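Local coordinates for mitogen-activated protein kinase, putative (Map kinase-like protein) (Leishmania major, PDB 3PG1) that probably binds ATP and transfers its phosphate to serine or threonine residues of other proteins, as expected of a MAP kinase, at residues A[12-17]-A[24-29]; A[137-142]-A[171-176]; A[203-208]-A[237-242]. All coordinates share one frame; numbering follows the deposited sequence.

Overall arrangement
The three contacts follow one another along the chain and sample both lobes of the kinase fold. Contact 1 lies in the N-terminal lobe, where helix 7-19 packs against the edge strand 25-33 of the five-stranded sheet. Contacts 2 and 3 belong to the C-terminal lobe and share no helix or strand: contact 2 joins helix 133-152 to strand 173-175, contact 3 joins helix 202-205 to helix 239-250. Their centres stand about 28 Å apart, those of contacts 1 and 3 about 43 Å, on opposite sides of the chain's centre. The activation segment, partly unmodelled, runs from just after strand 173-175 to the start of helix 202-205, so contacts 2 and 3 lie at its two ends.

Contact 1 of 3, residues A[12-17]-A[24-29]; sequences DLIAEL and YTVQRF
Leu17 meets Tyr24 at its CB methylene and not at the ring: Leu17 CD1 lies 4.1 Å from Tyr24 CB, so neither ring face nor ring edge carries this contact. The ring is turned instead to the sheet of the kinase N-terminal lobe, where it touches Val49, Ile51 and Val112, and its hydroxyl is hydrogen-bonded to Asp96. The arrangement is a helix packed on the sheet, here against its outermost strand 25-33. Segments 12-17 and 25-29 run nearly antiparallel, at 170°, with their axes 8.8 Å apart, and no hydrogen bond passes between them.

Three helix residues, Leu13, Ile14 and Leu17, converge on Val26. With CG anti to the backbone N (chi1 -173°), Leu13 brings CD2 to 3.8 Å from Val26 CG2; Leu13 also touches Cys39 of strand 36-42 and Ile51 of strand 48-54. Leu17 brings CD1 to the same methyl, CG2, and its side chain meets that of Val26 at about a right angle. The pattern of Leu13, Ile14 and Leu17 is the apolar stripe of a helix facing a sheet. Strand 25-33 leads into the glycine-rich loop of the kinase fold, and a classic beta bulge, with Gln27 and Arg28 both opposite Ala40, puts an extra residue into its pairing with strand 36-42. Ile14 CG1 makes the closest approach between the segments, 3.6 Å from Val26 CB.

Contact 2 of 3, residues A[137-142]-A[171-176]; sequences QYFMYH and NDITIC
Phe139 and His142 pack against Ile173 in an apolar helix-to-strand contact within the C-terminal lobe of the kinase, with a water bridge at its solvent side. Helix 133-152 supplies the aromatic residues, and the outer strand 173-175 of a small antiparallel sheet supplies the isoleucine. No direct hydrogen bond crosses between the segments.

Ile173 is modelled in two conformers, and its branch contacts, described here for one of them, are correspondingly less certain. In that conformer two branches divide the work. The CG1 arm runs to the Phe139 ring, whose CD1 is 3.7 Å from Ile173 CG1, and the two side chains cross at about a right angle; the terminal methyl also nears this ring. On the other side CB and CG2 meet the methylene of His142, and Ile173 CB lies 3.7 Å from His142 CB. Of the His142 side chain, it is the methylene that touches Ile173. With CG anti to the carbonyl carbon (chi1 -71°), the imidazole is carried back along the helix, and its CD2 sits 3.7 Å above the centre of the Tyr138 ring. Its ND1 is hydrogen-bonded to Asn90 ND2, which also bonds Ile173 O, so one amide links helix and strand.

Tyr138 OH lies 2.6 Å from a water that sits in the plane of its ring. That water donates to Asp172 OD1, also at 2.6 Å, and so ties the helix to the turn before the strand. Phe139 is backed by Leu167 and by Met227 of helix 214-229. Cys176 O, just before the Asp-Phe-Asn sequence that replaces the usual Asp-Phe-Gly, is hydrogen-bonded to His157 of the His-Arg-Asp sequence. The arrangement is that of the long helix E of protein kinases packed against the strand pair that follows the catalytic loop.

Contact 3 of 3, residues A[203-208]-A[237-242]; sequences ELVMQF and STFYNQ
Val205 and Phe239 bring their CA atoms to 6.8 Å where the end of the short helix 202-205 comes up against the first turn of helix 239-250. The first helix closes in a Schellman motif: Gln207, with positive phi, is its C-prime residue, Phe208 N bonds to Glu203 O, and Gln207 N bonds to Leu204 O.

The Phe239 ring is the main bridge. Its CG lies anti to the backbone N (chi1 169°), which sends the ring out toward segment 203-208 until Phe239 CE1 is 3.4 Å from Val205 O. The oxygen lies in the ring plane, so it faces the ring's hydrogen-bearing edge, where the small positive charge on those hydrogens probably makes the approach favourable. The neighbouring Phe239 CD1 touches Val205 CG1 at 4.0 Å, and Met206 CG lies 4.3 Å from Phe239 CE1. The ring also meets Tyr269 edge-to-face, while its CD2 stands 3.8 Å above the centre of the Tyr240 ring.

In kinase terms, helix 202-205 begins within the Ala-Pro-Glu sequence that closes the activation segment, and its Glu203 makes the characteristic salt bridge to Arg308 of the C-terminal lobe. Helix 239-250 corresponds to helix G of the family.

Val205 CG2 lies 4.3 Å from Gln242 CG, and Gln242 NE2 is hydrogen-bonded to Phe234 O. The start of this helix is tied down by a capping box of Thr238 and Asn241. Thr238 OG1 accepts from Asn241 N at 3.0 Å, and Asn241 OD1 accepts from Ser237 N in its carbonyl plane, on a lone pair, and from Thr238 N above that plane. Asn241 ND2 answers with a nearly straight bond (175°) to Ser237 OG.

Contact 1 of 3, residues A[12-17]-A[24-29]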
loop_
_atom_site.group_PDB
_atom_site.type_symbol
_atom_site.label_atom_id
_atom_site.label_comp_id
_atom_site.label_asym_id
_atom_site.label_seq_id
_atom_site.Cartn_x
_atom_site.Cartn_y
_atom_site.Cartn_z
ATOM N N ASP A 12 25.834 9.780 9.968
ATOM C CA ASP A 12 26.045 8.344 10.221
ATOM C C ASP A 12 26.008 7.544 8.905
ATOM O O ASP A 12 26.924 6.757 8.640
ATOM C CB ASP A 12 25.011 7.776 11.225
ATOM C CG ASP A 12 25.237 8.129 12.696
ATOM O OD1 ASP A 12 26.372 8.544 13.045
ATOM O OD2 ASP A 12 24.296 7.940 13.505
ATOM N N LEU A 13 24.970 7.786 8.075
ATOM C CA LEU A 13 24.799 7.125 6.786
ATOM C C LEU A 13 25.951 7.411 5.818
ATOM O O LEU A 13 26.470 6.464 5.223
ATOM C CB LEU A 13 23.452 7.484 6.142
ATOM C CG LEU A 13 23.093 6.715 4.854
ATOM C CD1 LEU A 13 22.837 5.251 5.131
ATOM C CD2 LEU A 13 21.904 7.326 4.179
ATOM N N ILE A 14 26.350 8.709 5.667
ATOM C CA ILE A 14 27.452 9.120 4.778
ATOM C C ILE A 14 28.717 8.314 5.106
ATOM O O ILE A 14 29.264 7.656 4.218
ATOM C CB ILE A 14 27.696 10.668 4.773
ATOM C CG1 ILE A 14 26.507 11.411 4.115
ATOM C CG2 ILE A 14 29.030 11.034 4.073
ATOM C CD1 ILE A 14 26.487 12.978 4.266
ATOM N N ALA A 15 29.137 8.326 6.395
ATOM C CA ALA A 15 30.332 7.617 6.884
ATOM C C ALA A 15 30.242 6.105 6.619
ATOM O O ALA A 15 31.174 5.534 6.052
ATOM C CB ALA A 15 30.531 7.886 8.368
ATOM N N GLU A 16 29.098 5.472 6.981
ATOM C CA GLU A 16 28.906 4.033 6.770
ATOM C C GLU A 16 28.974 3.644 5.294
ATOM O O GLU A 16 29.638 2.660 4.960
ATOM C CB GLU A 16 27.609 3.545 7.422
ATOM C CG GLU A 16 27.712 3.475 8.937
ATOM C CD GLU A 16 26.406 3.638 9.695
ATOM O OE1 GLU A 16 25.320 3.468 9.091
ATOM O OE2 GLU A 16 26.472 3.919 10.912
ATOM N N LEU A 17 28.311 4.427 4.411
ATOM C CA LEU A 17 28.326 4.179 2.962
ATOM C C LEU A 17 29.733 4.391 2.374
ATOM O O LEU A 17 30.102 3.703 1.421
ATOM C CB LEU A 17 27.280 5.028 2.224
ATOM C CG LEU A 17 25.788 4.670 2.465
ATOM C CD1 LEU A 17 24.884 5.560 1.646
ATOM C CD2 LEU A 17 25.488 3.216 2.117
ATOM N N TYR A 24 26.572 5.365 -3.818
ATOM C CA TYR A 24 25.664 6.445 -3.445
ATOM C C TYR A 24 26.274 7.728 -2.931
ATOM O O TYR A 24 27.377 7.737 -2.386
ATOM C CB TYR A 24 24.576 5.932 -2.473
ATOM C CG TYR A 24 23.891 4.680 -2.972
ATOM C CD1 TYR A 24 22.938 4.741 -3.983
ATOM C CD2 TYR A 24 24.240 3.428 -2.476
ATOM C CE1 TYR A 24 22.340 3.586 -4.482
ATOM C CE2 TYR A 24 23.647 2.268 -2.960
ATOM C CZ TYR A 24 22.699 2.350 -3.967
ATOM O OH TYR A 24 22.116 1.205 -4.455
ATOM N N THR A 25 25.527 8.819 -3.116
ATOM C CA THR A 25 25.848 10.161 -2.646
ATOM C C THR A 25 24.612 10.637 -1.873
ATOM O O THR A 25 23.568 10.876 -2.488
ATOM C CB THR A 25 26.234 11.086 -3.826
ATOM O OG1 THR A 25 27.308 10.503 -4.566
ATOM C CG2 THR A 25 26.622 12.492 -3.368
ATOM N N VAL A 26 24.716 10.709 -0.534
ATOM C CA VAL A 26 23.631 11.147 0.362
ATOM C C VAL A 26 23.503 12.673 0.240
ATOM O O VAL A 26 24.399 13.399 0.665
ATOM C CB VAL A 26 23.857 10.704 1.834
ATOM C CG1 VAL A 26 22.637 11.002 2.696
ATOM C CG2 VAL A 26 24.234 9.232 1.924
ATOM N N GLN A 27 22.404 13.143 -0.366
ATOM C CA GLN A 27 22.173 14.563 -0.611
ATOM C C GLN A 27 21.462 15.284 0.527
ATOM O O GLN A 27 21.941 16.329 0.973
ATOM C CB GLN A 27 21.428 14.781 -1.938
ATOM C CG GLN A 27 22.282 14.564 -3.186
ATOM C CD GLN A 27 21.541 14.915 -4.458
ATOM O OE1 GLN A 27 20.399 14.496 -4.689
ATOM N NE2 GLN A 27 22.185 15.689 -5.321
ATOM N N ARG A 28 20.306 14.757 0.976
ATOM C CA ARG A 28 19.510 15.400 2.023
ATOM C C ARG A 28 18.773 14.410 2.919
ATOM O O ARG A 28 18.599 13.245 2.561
ATOM C CB ARG A 28 18.535 16.433 1.414
ATOM C CG ARG A 28 17.389 15.802 0.631
ATOM C CD ARG A 28 16.733 16.752 -0.344
ATOM N NE ARG A 28 16.074 16.010 -1.417
ATOM C CZ ARG A 28 14.824 15.557 -1.370
ATOM N NH1 ARG A 28 14.068 15.783 -0.299
ATOM N NH2 ARG A 28 14.316 14.881 -2.392
ATOM N N PHE A 29 18.348 14.891 4.089
ATOM C CA PHE A 29 17.587 14.113 5.050
ATOM C C PHE A 29 16.114 14.153 4.629
ATOM O O PHE A 29 15.589 15.226 4.305
ATOM C CB PHE A 29 17.779 14.687 6.463
ATOM C CG PHE A 29 16.989 13.994 7.545
ATOM C CD1 PHE A 29 17.472 12.839 8.149
ATOM C CD2 PHE A 29 15.768 14.505 7.970
ATOM C CE1 PHE A 29 16.742 12.202 9.152
ATOM C CE2 PHE A 29 15.036 13.863 8.968
ATOM C CZ PHE A 29 15.532 12.723 9.558
#

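Contact 2 of 3, residues A[137-142]-A[171-176]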
loop_
_atom_site.group_PDB
_atom_site.type_symbol
_atom_site.label_atom_id
_atom_site.label_comp_id
_atom_site.label_asym_id
_atom_site.label_seq_id
_atom_site.Cartn_x
_atom_site.Cartn_y
_atom_site.Cartn_z
ATOM N N GLN A 137 -8.371 7.098 -16.215
ATOM C CA GLN A 137 -8.442 5.749 -16.764
ATOM C C GLN A 137 -7.052 5.101 -16.721
ATOM O O GLN A 137 -6.890 3.933 -16.335
ATOM C CB GLN A 137 -9.009 5.800 -18.199
ATOM C CG GLN A 137 -9.193 4.403 -18.806
ATOM C CD GLN A 137 -9.107 4.377 -20.323
ATOM O OE1 GLN A 137 -9.784 3.595 -20.990
ATOM N NE2 GLN A 137 -8.296 5.231 -20.905
ATOM N N TYR A 138 -6.038 5.880 -17.120
ATOM C CA TYR A 138 -4.656 5.390 -17.154
ATOM C C TYR A 138 -4.158 5.025 -15.750
ATOM O O TYR A 138 -3.645 3.920 -15.554
ATOM C CB TYR A 138 -3.743 6.437 -17.823
ATOM C CG TYR A 138 -2.346 5.908 -18.033
ATOM C CD1 TYR A 138 -2.054 5.053 -19.091
ATOM C CD2 TYR A 138 -1.308 6.262 -17.172
ATOM C CE1 TYR A 138 -0.756 4.595 -19.311
ATOM C CE2 TYR A 138 -0.005 5.817 -17.390
ATOM C CZ TYR A 138 0.262 4.980 -18.458
ATOM O OH TYR A 138 1.509 4.458 -18.636
ATOM N N PHE A 139 -4.270 5.957 -14.795
ATOM C CA PHE A 139 -3.863 5.731 -13.400
ATOM C C PHE A 139 -4.563 4.528 -12.807
ATOM O O PHE A 139 -3.919 3.692 -12.172
ATOM C CB PHE A 139 -4.167 6.984 -12.505
ATOM C CG PHE A 139 -3.349 8.239 -12.751
ATOM C CD1 PHE A 139 -2.065 8.167 -13.279
ATOM C CD2 PHE A 139 -3.874 9.496 -12.479
ATOM C CE1 PHE A 139 -1.323 9.336 -13.530
ATOM C CE2 PHE A 139 -3.131 10.659 -12.727
ATOM C CZ PHE A 139 -1.861 10.571 -13.239
ATOM N N MET A 140 -5.902 4.447 -12.978
ATOM C CA MET A 140 -6.707 3.332 -12.448
ATOM C C MET A 140 -6.267 1.995 -13.048
ATOM O O MET A 140 -6.214 0.999 -12.327
ATOM C CB MET A 140 -8.219 3.547 -12.709
ATOM C CG MET A 140 -8.857 4.601 -11.760
ATOM S SD MET A 140 -8.436 4.315 -9.991
ATOM C CE MET A 140 -9.073 2.663 -9.718
ATOM N N TYR A 141 -5.935 1.987 -14.352
ATOM C CA TYR A 141 -5.507 0.741 -15.004
ATOM C C TYR A 141 -4.238 0.220 -14.272
ATOM O O TYR A 141 -4.166 -0.952 -13.937
ATOM C CB TYR A 141 -5.272 0.948 -16.538
ATOM C CG TYR A 141 -5.002 -0.352 -17.289
ATOM C CD1 TYR A 141 -5.982 -1.343 -17.385
ATOM C CD2 TYR A 141 -3.774 -0.590 -17.896
ATOM C CE1 TYR A 141 -5.733 -2.549 -18.055
ATOM C CE2 TYR A 141 -3.533 -1.773 -18.615
ATOM C CZ TYR A 141 -4.506 -2.763 -18.661
ATOM O OH TYR A 141 -4.274 -3.951 -19.338
ATOM N N HIS A 142 -3.267 1.103 -14.032
ATOM C CA HIS A 142 -2.005 0.748 -13.383
ATOM C C HIS A 142 -2.160 0.441 -11.901
ATOM O O HIS A 142 -1.505 -0.478 -11.383
ATOM C CB HIS A 142 -0.946 1.818 -13.670
ATOM C CG HIS A 142 -0.468 1.795 -15.097
ATOM N ND1 HIS A 142 0.746 1.222 -15.439
ATOM C CD2 HIS A 142 -1.078 2.223 -16.226
ATOM C CE1 HIS A 142 0.846 1.337 -16.757
ATOM N NE2 HIS A 142 -0.228 1.927 -17.277
ATOM N N ASN A 171 5.636 9.806 -14.924
ATOM C CA ASN A 171 4.249 9.521 -14.526
ATOM C C ASN A 171 3.850 8.039 -14.356
ATOM O O ASN A 171 2.665 7.734 -14.186
ATOM C CB ASN A 171 3.211 10.370 -15.285
ATOM C CG ASN A 171 2.985 11.751 -14.700
ATOM O OD1 ASN A 171 3.752 12.250 -13.862
ATOM N ND2 ASN A 171 1.917 12.403 -15.138
ATOM N N ASP A 172 4.851 7.128 -14.346
ATOM C CA ASP A 172 4.654 5.692 -14.103
ATOM C C ASP A 172 4.067 5.546 -12.691
ATOM O O ASP A 172 4.528 6.227 -11.768
ATOM C CB ASP A 172 6.002 4.930 -14.180
ATOM C CG ASP A 172 6.626 4.727 -15.563
ATOM O OD1 ASP A 172 5.978 5.090 -16.576
ATOM O OD2 ASP A 172 7.793 4.257 -15.627
ATOM N N ILE A 173 3.040 4.700 -12.546
ATOM C CA ILE A 173 2.353 4.433 -11.272
ATOM C C ILE A 173 3.003 3.250 -10.566
ATOM O O ILE A 173 3.193 2.206 -11.173
ATOM C CB ILE A 173 0.809 4.226 -11.458
ATOM C CG1 ILE A 173 0.066 5.559 -11.766
ATOM C CG2 ILE A 173 0.149 3.443 -10.293
ATOM C CD1 ILE A 173 -0.320 6.486 -10.563
ATOM N N THR A 174 3.318 3.413 -9.295
ATOM C CA THR A 174 3.900 2.365 -8.471
ATOM C C THR A 174 3.141 2.360 -7.114
ATOM O O THR A 174 2.886 3.414 -6.530
ATOM C CB THR A 174 5.405 2.648 -8.308
ATOM O OG1 THR A 174 5.947 2.879 -9.603
ATOM C CG2 THR A 174 6.140 1.503 -7.741
ATOM N N ILE A 175 2.790 1.180 -6.644
ATOM C CA ILE A 175 2.149 1.008 -5.338
ATOM C C ILE A 175 3.235 0.677 -4.309
ATOM O O ILE A 175 4.046 -0.212 -4.543
ATOM C CB ILE A 175 1.076 -0.107 -5.409
ATOM C CG1 ILE A 175 -0.063 0.308 -6.384
ATOM C CG2 ILE A 175 0.510 -0.413 -3.982
ATOM C CD1 ILE A 175 -1.206 -0.852 -6.471
ATOM N N CYS A 176 3.186 1.325 -3.150
ATOM C CA CYS A 176 4.113 1.032 -2.064
ATOM C C CYS A 176 3.348 0.757 -0.772
ATOM O O CYS A 176 2.103 0.779 -0.739
ATOM C CB CYS A 176 5.143 2.153 -1.891
ATOM S SG CYS A 176 4.488 3.656 -1.121
HETATM O O HOH W 1 3.483 4.615 -16.966
#

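Contact 3 of 3, residues A[203-208]-A[237-242]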
loop_
_atom_site.group_PDB
_atom_site.type_symbol
_atom_site.label_atom_id
_atom_site.label_comp_id
_atom_site.label_asym_id
_atom_site.label_seq_id
_atom_site.Cartn_x
_atom_site.Cartn_y
_atom_site.Cartn_z
ATOM N N GLU A 203 -16.238 -4.186 5.703
ATOM C CA GLU A 203 -15.774 -5.300 6.546
ATOM C C GLU A 203 -14.557 -4.941 7.430
ATOM O O GLU A 203 -14.453 -5.497 8.513
ATOM C CB GLU A 203 -15.541 -6.617 5.723
ATOM C CG GLU A 203 -14.486 -6.511 4.607
ATOM C CD GLU A 203 -14.928 -6.033 3.229
ATOM O OE1 GLU A 203 -14.265 -6.438 2.250
ATOM O OE2 GLU A 203 -15.900 -5.246 3.116
ATOM N N LEU A 204 -13.660 -3.996 7.013
ATOM C CA LEU A 204 -12.559 -3.592 7.927
ATOM C C LEU A 204 -13.082 -2.614 8.965
ATOM O O LEU A 204 -12.639 -2.643 10.114
ATOM C CB LEU A 204 -11.371 -2.960 7.178
ATOM C CG LEU A 204 -10.590 -3.915 6.207
ATOM C CD1 LEU A 204 -9.467 -3.185 5.578
ATOM C CD2 LEU A 204 -9.984 -5.140 6.978
ATOM N N VAL A 205 -14.043 -1.739 8.581
ATOM C CA VAL A 205 -14.622 -0.780 9.561
ATOM C C VAL A 205 -15.329 -1.630 10.649
ATOM O O VAL A 205 -15.327 -1.260 11.824
ATOM C CB VAL A 205 -15.629 0.214 8.870
ATOM C CG1 VAL A 205 -16.355 1.094 9.914
ATOM C CG2 VAL A 205 -14.925 1.085 7.789
ATOM N N MET A 206 -15.959 -2.761 10.230
ATOM C CA MET A 206 -16.654 -3.673 11.154
ATOM C C MET A 206 -15.727 -4.741 11.755
ATOM O O MET A 206 -16.199 -5.714 12.354
ATOM C CB MET A 206 -17.902 -4.258 10.508
ATOM C CG MET A 206 -18.902 -3.176 10.066
ATOM S SD MET A 206 -20.440 -3.885 9.441
ATOM C CE MET A 206 -19.850 -4.734 7.932
ATOM N N GLN A 207 -14.406 -4.537 11.623
ATOM C CA GLN A 207 -13.369 -5.364 12.264
ATOM C C GLN A 207 -13.514 -6.862 12.017
ATOM O O GLN A 207 -13.190 -7.661 12.895
ATOM C CB GLN A 207 -13.343 -5.072 13.809
ATOM C CG GLN A 207 -13.119 -3.608 14.150
ATOM C CD GLN A 207 -13.602 -3.194 15.534
ATOM O OE1 GLN A 207 -14.396 -3.881 16.223
ATOM N NE2 GLN A 207 -13.151 -2.020 15.941
ATOM N N PHE A 208 -14.006 -7.250 10.832
ATOM C CA PHE A 208 -14.135 -8.663 10.473
ATOM C C PHE A 208 -12.750 -9.307 10.297
ATOM O O PHE A 208 -11.902 -8.822 9.541
ATOM C CB PHE A 208 -14.962 -8.813 9.199
ATOM C CG PHE A 208 -15.270 -10.228 8.783
ATOM C CD1 PHE A 208 -15.933 -11.097 9.648
ATOM C CD2 PHE A 208 -15.001 -10.662 7.490
ATOM C CE1 PHE A 208 -16.282 -12.397 9.236
ATOM C CE2 PHE A 208 -15.323 -11.979 7.093
ATOM C CZ PHE A 208 -15.943 -12.836 7.979
ATOM N N SER A 237 -15.739 10.400 10.607
ATOM C CA SER A 237 -14.856 10.604 11.763
ATOM C C SER A 237 -15.087 9.576 12.857
ATOM O O SER A 237 -14.416 9.630 13.897
ATOM C CB SER A 237 -15.055 12.003 12.327
ATOM O OG SER A 237 -16.367 12.146 12.851
ATOM N N THR A 238 -16.096 8.705 12.693
ATOM C CA THR A 238 -16.424 7.714 13.726
ATOM C C THR A 238 -16.862 6.457 13.042
ATOM O O THR A 238 -17.198 6.477 11.852
ATOM C CB THR A 238 -17.579 8.158 14.710
ATOM O OG1 THR A 238 -18.841 8.164 14.024
ATOM C CG2 THR A 238 -17.344 9.518 15.392
ATOM N N PHE A 239 -16.941 5.369 13.802
ATOM C CA PHE A 239 -17.437 4.090 13.298
ATOM C C PHE A 239 -18.866 4.277 12.695
ATOM O O PHE A 239 -19.115 3.832 11.586
ATOM C CB PHE A 239 -17.479 3.086 14.487
ATOM C CG PHE A 239 -18.203 1.790 14.200
ATOM C CD1 PHE A 239 -17.522 0.693 13.682
ATOM C CD2 PHE A 239 -19.537 1.630 14.553
ATOM C CE1 PHE A 239 -18.198 -0.502 13.410
ATOM C CE2 PHE A 239 -20.210 0.444 14.279
ATOM C CZ PHE A 239 -19.527 -0.626 13.726
ATOM N N TYR A 240 -19.788 4.942 13.422
ATOM C CA TYR A 240 -21.161 5.074 12.913
ATOM C C TYR A 240 -21.307 6.026 11.748
ATOM O O TYR A 240 -22.056 5.736 10.809
ATOM C CB TYR A 240 -22.146 5.476 14.021
ATOM C CG TYR A 240 -22.267 4.481 15.155
ATOM C CD1 TYR A 240 -22.931 3.269 14.976
ATOM C CD2 TYR A 240 -21.755 4.765 16.417
ATOM C CE1 TYR A 240 -23.077 2.367 16.024
ATOM C CE2 TYR A 240 -21.881 3.860 17.467
ATOM C CZ TYR A 240 -22.544 2.661 17.267
ATOM O OH TYR A 240 -22.737 1.793 18.309
ATOM N N ASN A 241 -20.637 7.181 11.820
ATOM C CA ASN A 241 -20.800 8.178 10.793
ATOM C C ASN A 241 -20.078 7.838 9.502
ATOM O O ASN A 241 -20.493 8.302 8.445
ATOM C CB ASN A 241 -20.653 9.615 11.310
ATOM C CG ASN A 241 -19.230 10.122 11.473
ATOM O OD1 ASN A 241 -18.366 9.823 10.682
ATOM N ND2 ASN A 241 -18.970 10.933 12.498
ATOM N N GLN A 242 -19.048 6.975 9.583
ATOM C CA GLN A 242 -18.328 6.461 8.409
ATOM C C GLN A 242 -19.270 5.470 7.714
ATOM O O GLN A 242 -19.481 5.535 6.497
ATOM C CB GLN A 242 -17.019 5.728 8.836
ATOM C CG GLN A 242 -16.195 5.161 7.618
ATOM C CD GLN A 242 -15.556 6.264 6.778
ATOM O OE1 GLN A 242 -15.257 7.342 7.262
ATOM N NE2 GLN A 242 -15.281 6.008 5.514
#